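Local coordinates for SIS domain protein (Listeria monocytogenes str. 4b F2365, PDB 3FXA) that probably binds a phosphosugar through its SIS domain and may act as a sugar-phosphate isomerase, at residues A[33-36]-A[37-41]; A[61-64]-A[65-69]; A[158-161]-A[162-166]. One frame throughout, in Å; residues are numbered along the deposited sequence.

Contact 1. Residues A[33-36]-A[37-41]; sequences ALVK and TVEKI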
loop_
_atom_site.group_PDB
_atom_site.type_symbol
_atom_site.label_atom_id
_atom_site.label_comp_id
_atom_site.label_asym_id
_atom_site.label_seq_id
_atom_site.Cartn_x
_atom_site.Cartn_y
_atom_site.Cartn_z
ATOM N N ALA A 33 -6.192 -28.907 -9.671
ATOM C CA ALA A 33 -5.573 -27.688 -9.080
ATOM C C ALA A 33 -6.384 -27.085 -7.938
ATOM O O ALA A 33 -5.832 -26.658 -6.947
ATOM C CB ALA A 33 -5.293 -26.639 -10.145
ATOM N N LEU A 34 -7.713 -27.049 -8.082
ATOM C CA LEU A 34 -8.609 -26.530 -7.034
ATOM C C LEU A 34 -8.437 -27.293 -5.717
ATOM O O LEU A 34 -8.239 -26.704 -4.634
ATOM C CB LEU A 34 -10.072 -26.594 -7.516
ATOM C CG LEU A 34 -10.435 -25.605 -8.634
ATOM C CD1 LEU A 34 -11.695 -26.004 -9.422
ATOM C CD2 LEU A 34 -10.623 -24.189 -8.076
ATOM N N VAL A 35 -8.460 -28.616 -5.812
ATOM C CA VAL A 35 -8.319 -29.466 -4.629
ATOM C C VAL A 35 -6.916 -29.369 -4.015
ATOM O O VAL A 35 -6.785 -29.182 -2.791
ATOM C CB VAL A 35 -8.693 -30.924 -4.952
ATOM C CG1 VAL A 35 -8.334 -31.839 -3.769
ATOM C CG2 VAL A 35 -10.201 -30.984 -5.320
ATOM N N LYS A 36 -5.891 -29.441 -4.873
ATOM C CA LYS A 36 -4.491 -29.358 -4.427
ATOM C C LYS A 36 -4.228 -28.020 -3.746
ATOM O O LYS A 36 -3.570 -27.972 -2.695
ATOM C CB LYS A 36 -3.484 -29.586 -5.561
ATOM C CG LYS A 36 -3.274 -31.026 -6.006
ATOM C CD LYS A 36 -1.912 -31.126 -6.730
ATOM C CE LYS A 36 -1.612 -32.516 -7.267
ATOM N NZ LYS A 36 -0.205 -32.603 -7.774
ATOM N N THR A 37 -4.805 -26.945 -4.292
ATOM C CA THR A 37 -4.642 -25.616 -3.703
ATOM C C THR A 37 -5.284 -25.543 -2.311
ATOM O O THR A 37 -4.684 -24.989 -1.394
ATOM C CB THR A 37 -5.168 -24.522 -4.674
ATOM O OG1 THR A 37 -4.437 -24.630 -5.915
ATOM C CG2 THR A 37 -5.036 -23.120 -4.107
ATOM N N VAL A 38 -6.503 -26.070 -2.152
ATOM C CA VAL A 38 -7.156 -26.114 -0.839
ATOM C C VAL A 38 -6.326 -26.906 0.181
ATOM O O VAL A 38 -6.145 -26.453 1.302
ATOM C CB VAL A 38 -8.580 -26.724 -0.913
ATOM C CG1 VAL A 38 -9.176 -26.933 0.488
ATOM C CG2 VAL A 38 -9.479 -25.846 -1.838
ATOM N N GLU A 39 -5.861 -28.092 -0.217
ATOM C CA GLU A 39 -5.073 -28.987 0.645
ATOM C C GLU A 39 -3.761 -28.344 1.044
ATOM O O GLU A 39 -3.432 -28.274 2.237
ATOM C CB GLU A 39 -4.795 -30.321 -0.069
ATOM C CG GLU A 39 -6.024 -31.190 -0.250
ATOM C CD GLU A 39 -5.779 -32.468 -1.077
ATOM O OE1 GLU A 39 -4.794 -32.558 -1.842
ATOM O OE2 GLU A 39 -6.603 -33.389 -0.976
ATOM N N LYS A 40 -3.055 -27.840 0.037
ATOM C CA LYS A 40 -1.748 -27.197 0.249
ATOM C C LYS A 40 -1.844 -25.989 1.186
ATOM O O LYS A 40 -0.990 -25.835 2.064
ATOM C CB LYS A 40 -1.123 -26.776 -1.079
ATOM C CG LYS A 40 0.383 -26.504 -1.023
ATOM C CD LYS A 40 1.178 -27.809 -1.001
ATOM C CE LYS A 40 2.681 -27.570 -0.951
ATOM N NZ LYS A 40 3.411 -28.845 -0.711
ATOM N N ILE A 41 -2.858 -25.135 0.998
ATOM C CA ILE A 41 -3.043 -23.929 1.835
ATOM C C ILE A 41 -3.466 -24.306 3.257
ATOM O O ILE A 41 -2.970 -23.726 4.216
ATOM C CB ILE A 41 -3.946 -22.860 1.175
ATOM C CG1 ILE A 41 -3.263 -22.324 -0.088
ATOM C CG2 ILE A 41 -4.310 -21.708 2.149
ATOM C CD1 ILE A 41 -4.178 -21.378 -0.915
#

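Contact 2. Residues A[61-64]-A[65-69]; sequences KKLV and HSFNC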
loop_
_atom_site.group_PDB
_atom_site.type_symbol
_atom_site.label_atom_id
_atom_site.label_comp_id
_atom_site.label_asym_id
_atom_site.label_seq_id
_atom_site.Cartn_x
_atom_site.Cartn_y
_atom_site.Cartn_z
ATOM N N LYS A 61 -4.192 -8.545 -3.878
ATOM C CA LYS A 61 -4.560 -7.904 -2.618
ATOM C C LYS A 61 -5.884 -8.471 -2.068
ATOM O O LYS A 61 -6.058 -8.545 -0.848
ATOM C CB LYS A 61 -4.597 -6.396 -2.761
ATOM C CG LYS A 61 -3.200 -5.819 -2.957
ATOM C CD LYS A 61 -3.242 -4.356 -3.354
ATOM C CE LYS A 61 -1.816 -3.833 -3.648
ATOM N NZ LYS A 61 -1.727 -2.422 -4.132
ATOM N N LYS A 62 -6.786 -8.898 -2.968
ATOM C CA LYS A 62 -8.072 -9.457 -2.524
ATOM C C LYS A 62 -7.790 -10.834 -1.879
ATOM O O LYS A 62 -8.268 -11.116 -0.768
ATOM C CB LYS A 62 -9.092 -9.502 -3.673
ATOM C CG LYS A 62 -10.551 -9.369 -3.220
ATOM C CD LYS A 62 -10.987 -10.500 -2.335
ATOM C CE LYS A 62 -12.382 -10.367 -1.886
ATOM N NZ LYS A 62 -12.867 -11.609 -1.225
ATOM N N LEU A 63 -6.985 -11.660 -2.543
ATOM C CA LEU A 63 -6.542 -12.936 -1.968
ATOM C C LEU A 63 -5.907 -12.740 -0.570
ATOM O O LEU A 63 -6.279 -13.419 0.407
ATOM C CB LEU A 63 -5.550 -13.661 -2.857
ATOM C CG LEU A 63 -6.013 -14.500 -4.059
ATOM C CD1 LEU A 63 -6.760 -13.716 -5.121
ATOM C CD2 LEU A 63 -4.803 -15.222 -4.642
ATOM N N VAL A 64 -4.981 -11.791 -0.490
ATOM C CA VAL A 64 -4.270 -11.472 0.756
ATOM C C VAL A 64 -5.215 -11.053 1.868
ATOM O O VAL A 64 -5.144 -11.604 2.951
ATOM C CB VAL A 64 -3.173 -10.398 0.510
ATOM C CG1 VAL A 64 -2.640 -9.805 1.852
ATOM C CG2 VAL A 64 -2.013 -10.969 -0.376
ATOM N N HIS A 65 -6.162 -10.152 1.593
ATOM C CA HIS A 65 -7.130 -9.800 2.634
ATOM C C HIS A 65 -7.954 -11.015 3.139
ATOM O O HIS A 65 -8.027 -11.284 4.353
ATOM C CB HIS A 65 -8.100 -8.705 2.179
ATOM C CG HIS A 65 -9.162 -8.397 3.200
ATOM N ND1 HIS A 65 -8.914 -7.635 4.324
ATOM C CD2 HIS A 65 -10.440 -8.837 3.321
ATOM C CE1 HIS A 65 -9.997 -7.588 5.067
ATOM N NE2 HIS A 65 -10.941 -8.307 4.484
ATOM N N SER A 66 -8.572 -11.706 2.191
ATOM C CA SER A 66 -9.448 -12.828 2.512
ATOM C C SER A 66 -8.750 -14.025 3.156
ATOM O O SER A 66 -9.344 -14.661 4.038
ATOM C CB SER A 66 -10.334 -13.201 1.311
ATOM O OG SER A 66 -11.176 -12.095 1.000
ATOM N N PHE A 67 -7.501 -14.291 2.779
ATOM C CA PHE A 67 -6.716 -15.369 3.416
ATOM C C PHE A 67 -6.498 -14.985 4.884
ATOM O O PHE A 67 -6.752 -15.795 5.795
ATOM C CB PHE A 67 -5.372 -15.631 2.705
ATOM C CG PHE A 67 -5.469 -16.471 1.488
ATOM C CD1 PHE A 67 -6.097 -17.738 1.543
ATOM C CD2 PHE A 67 -4.831 -16.103 0.298
ATOM C CE1 PHE A 67 -6.136 -18.567 0.399
ATOM C CE2 PHE A 67 -4.877 -16.941 -0.829
ATOM C CZ PHE A 67 -5.522 -18.147 -0.781
ATOM N N ASN A 68 -6.083 -13.749 5.138
ATOM C CA ASN A 68 -5.935 -13.266 6.522
ATOM C C ASN A 68 -7.210 -13.378 7.332
ATOM O O ASN A 68 -7.177 -13.816 8.480
ATOM C CB ASN A 68 -5.344 -11.860 6.599
ATOM C CG ASN A 68 -3.881 -11.841 6.248
ATOM O OD1 ASN A 68 -3.101 -12.620 6.798
ATOM N ND2 ASN A 68 -3.478 -10.932 5.375
ATOM N N CYS A 69 -8.348 -13.064 6.714
ATOM C CA CYS A 69 -9.629 -13.175 7.385
ATOM C C CYS A 69 -9.955 -14.573 7.916
ATOM O O CYS A 69 -10.670 -14.680 8.911
ATOM C CB CYS A 69 -10.762 -12.701 6.474
ATOM S SG CYS A 69 -10.767 -10.972 6.155
#

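Contact 3. Residues A[158-161]-A[162-166]; sequences ASTM and AVIAS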
loop_
_atom_site.group_PDB
_atom_site.type_symbol
_atom_site.label_atom_id
_atom_site.label_comp_id
_atom_site.label_asym_id
_atom_site.label_seq_id
_atom_site.Cartn_x
_atom_site.Cartn_y
_atom_site.Cartn_z
ATOM N N ALA A 158 -13.537 -8.745 -16.446
ATOM C CA ALA A 158 -14.009 -10.125 -16.279
ATOM C C ALA A 158 -12.880 -11.071 -15.821
ATOM O O ALA A 158 -13.089 -11.898 -14.909
ATOM C CB ALA A 158 -14.638 -10.646 -17.562
ATOM N N SER A 159 -11.684 -10.928 -16.414
ATOM C CA SER A 159 -10.521 -11.775 -16.043
ATOM C C SER A 159 -10.171 -11.621 -14.564
ATOM O O SER A 159 -9.916 -12.615 -13.862
ATOM C CB SER A 159 -9.299 -11.459 -16.927
ATOM O OG SER A 159 -8.149 -12.189 -16.540
ATOM N N THR A 160 -10.143 -10.365 -14.100
ATOM C CA THR A 160 -9.865 -10.053 -12.700
ATOM C C THR A 160 -10.901 -10.675 -11.767
ATOM O O THR A 160 -10.543 -11.310 -10.763
ATOM C CB THR A 160 -9.807 -8.539 -12.485
ATOM O OG1 THR A 160 -8.883 -7.982 -13.443
ATOM C CG2 THR A 160 -9.371 -8.210 -11.067
HETATM N N MSE A 161 -12.174 -10.526 -12.146
HETATM C CA MSE A 161 -13.291 -11.060 -11.375
HETATM C C MSE A 161 -13.224 -12.586 -11.306
HETATM O O MSE A 161 -13.441 -13.153 -10.233
HETATM C CB MSE A 161 -14.632 -10.605 -11.953
HETATM C CG MSE A 161 -15.746 -10.761 -10.981
HETATM SE SE MSE A 161 -17.202 -9.611 -11.469
HETATM C CE MSE A 161 -16.319 -7.894 -11.370
ATOM N N ALA A 162 -12.892 -13.227 -12.434
ATOM C CA ALA A 162 -12.748 -14.691 -12.506
ATOM C C ALA A 162 -11.639 -15.182 -11.549
ATOM O O ALA A 162 -11.815 -16.162 -10.815
ATOM C CB ALA A 162 -12.456 -15.157 -13.927
ATOM N N VAL A 163 -10.514 -14.476 -11.531
ATOM C CA VAL A 163 -9.447 -14.790 -10.566
ATOM C C VAL A 163 -9.896 -14.612 -9.104
ATOM O O VAL A 163 -9.703 -15.516 -8.306
ATOM C CB VAL A 163 -8.131 -13.995 -10.819
ATOM C CG1 VAL A 163 -7.101 -14.327 -9.753
ATOM C CG2 VAL A 163 -7.563 -14.297 -12.185
ATOM N N ILE A 164 -10.537 -13.489 -8.783
ATOM C CA ILE A 164 -10.981 -13.227 -7.415
ATOM C C ILE A 164 -11.984 -14.322 -7.001
ATOM O O ILE A 164 -11.824 -14.938 -5.943
ATOM C CB ILE A 164 -11.603 -11.819 -7.250
ATOM C CG1 ILE A 164 -10.529 -10.735 -7.430
ATOM C CG2 ILE A 164 -12.239 -11.694 -5.866
ATOM C CD1 ILE A 164 -11.097 -9.308 -7.425
ATOM N N ALA A 165 -13.000 -14.545 -7.840
ATOM C CA ALA A 165 -14.010 -15.584 -7.582
ATOM C C ALA A 165 -13.404 -16.967 -7.392
ATOM O O ALA A 165 -13.850 -17.732 -6.513
ATOM C CB ALA A 165 -15.023 -15.632 -8.707
ATOM N N SER A 166 -12.393 -17.310 -8.206
ATOM C CA SER A 166 -11.699 -18.596 -8.063
ATOM C C SER A 166 -11.146 -18.786 -6.637
ATOM O O SER A 166 -11.427 -19.766 -5.979
ATOM C CB SER A 166 -10.582 -18.753 -9.087
ATOM O OG SER A 166 -11.057 -18.788 -10.412
#

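Contact 1. Residues A[33-36]-A[37-41]
Two turns of helix 31-43, one of the helices that flank the parallel sheet of the SIS-type alpha-beta fold, bring Ala33 and Thr37 together, with Val35 and Glu39 meeting further round the helix. The carbonyl of Ala33 takes two bonds from one residue. Thr37 N reaches Ala33 O at 2.9 Å in the regular helical pattern, and Thr37 OG1 gives its proton to the same Ala33 O at 2.7 Å. The two donors come from opposite faces of the carbonyl plane, the hydroxyl tilted 34° from it. With chi1 at -58°, OG1 stands beside the threonine's own backbone N; this rotation turns it toward the preceding turn, where Ala33 O lies, and satisfies a buried hydroxyl within its own helix. Further round, the Glu39 carboxylate crosses the Val35 side chain at a slant, OE2 lying 3.6 Å from Val35 CG1, while Glu39 CG rests 3.3 Å from Val35 O. Val35 O also accepts from Glu39 N, at 2.9 Å. Val38 CG2 sits 3.2 Å from Leu34 O. Lys36 carries its chain outward; Lys40 is exposed too, but its side chain touches Thr121 and Ile95. On the inner side Thr37 packs on Ile139 and Phe141 of strand 139-142 and on Ile123, and Val38 meets Leu174 and Tyr177 of helix 157-177; Ile7 of the second subunit covers Val35 and Val38.

Contact 2. Residues A[61-64]-A[65-69]
Lys62 starts out with CG opposite its backbone N (chi1 -150°) and then bends at chi2 (-63°), which swings the ammonium forward along the helix to Ser66. There Lys62 NZ donates to Ser66 OG at 2.8 Å, with Ser66 OG held beside its own backbone N. NZ also forms a salt bridge with Asp168 of helix 157-177, so the buried charge has both a hydroxyl and a carboxylate to satisfy it. The next pair round the helix, Leu63 and Phe67, run side by side in the same direction, and Leu63 CB lies 3.9 Å from Phe67 CE2. The ring meets the Leu63 carbonyl obliquely, Phe67 CD2 3.1 Å from Leu63 O; Phe67 N bonds to Leu63 O at 2.8 Å. Val64 and Asn68 form a similar side-by-side pair, with Val64 CG1 3.8 Å from Asn68 ND2, while Asn68 OD1 accepts from Ala74 N at the start of the next strand. Lys62 and Ser66 look to helix 157-177, whereas Leu63 and Val64 press on Val50 and Phe67 on Ile48, both in strand 48-51. These three form the sheet-facing side of the helix in a beta-alpha-beta unit, strand 48-51, helix 55-69, strand 74-76, within the SIS domain.

Contact 3. Residues A[158-161]-A[162-166]
Ala162 O is gripped twice by Ser166: the hydroxyl OG donates to it at 2.8 Å and the backbone Ser166 N at 2.9 Å, one donor above and one below the carbonyl plane. A chi1 of -64° sets OG beside the serine's own N, close enough for both donors to share one acceptor a turn back. The Ala162 N-H, for its part, bonds to Ala158 O, N to O 2.8 Å. On another side of the helix, Thr160 and Ile164 lie side by side and point the same way, though Thr160 CG2 and Ile164 CD1 are only in light contact at 4.2 Å. Ile164 CG1 lies closer in, 3.4 Å from Thr160 O, the carbonyl to which Ile164 N is bonded. Val163 CG2 likewise nestles 3.3 Å from Ser159 O, and Ala165 CB 3.3 Å from the O of selenomethionine Met161. The Thr160 hydroxyl is hydrogen-bonded to Ala156 O and to Thr55 OG1. Two buried hydroxyls are thus satisfied: Ser166 spends its polarity on a carbonyl of its own helix, four residues back, and Thr160 on Ala156 and Thr55. Apolar side chains pack within the chain and on the second subunit, Ala165 meeting its Glu18, while Trp15 NE1 of that subunit bonds to Ala165 O across the interface.

In the fold
From the N terminus the three contacts come in series, none nested in or crossing another; each joins consecutive turns of one helix and closes no long loop. Contact 1 lies on helix 31-43, before strand 48-51; contact 2 follows on helix 55-69, and contact 3 comes much later, on helix 157-177, beyond the last strand. Contacts 1 and 2 meet where Ile41 CD1 packs 3.5 Å from Phe67 CZ. Contact 2 meets contact 3 where Lys62 CG lies 3.9 Å from Ile164 CG2. Contacts 1 and 3 do not touch, their nearest atoms about 5 Å apart. Helix 55-69 thus touches both helix 31-43, through Phe67, and helix 157-177, through Lys62, and all three helices reach the second subunit.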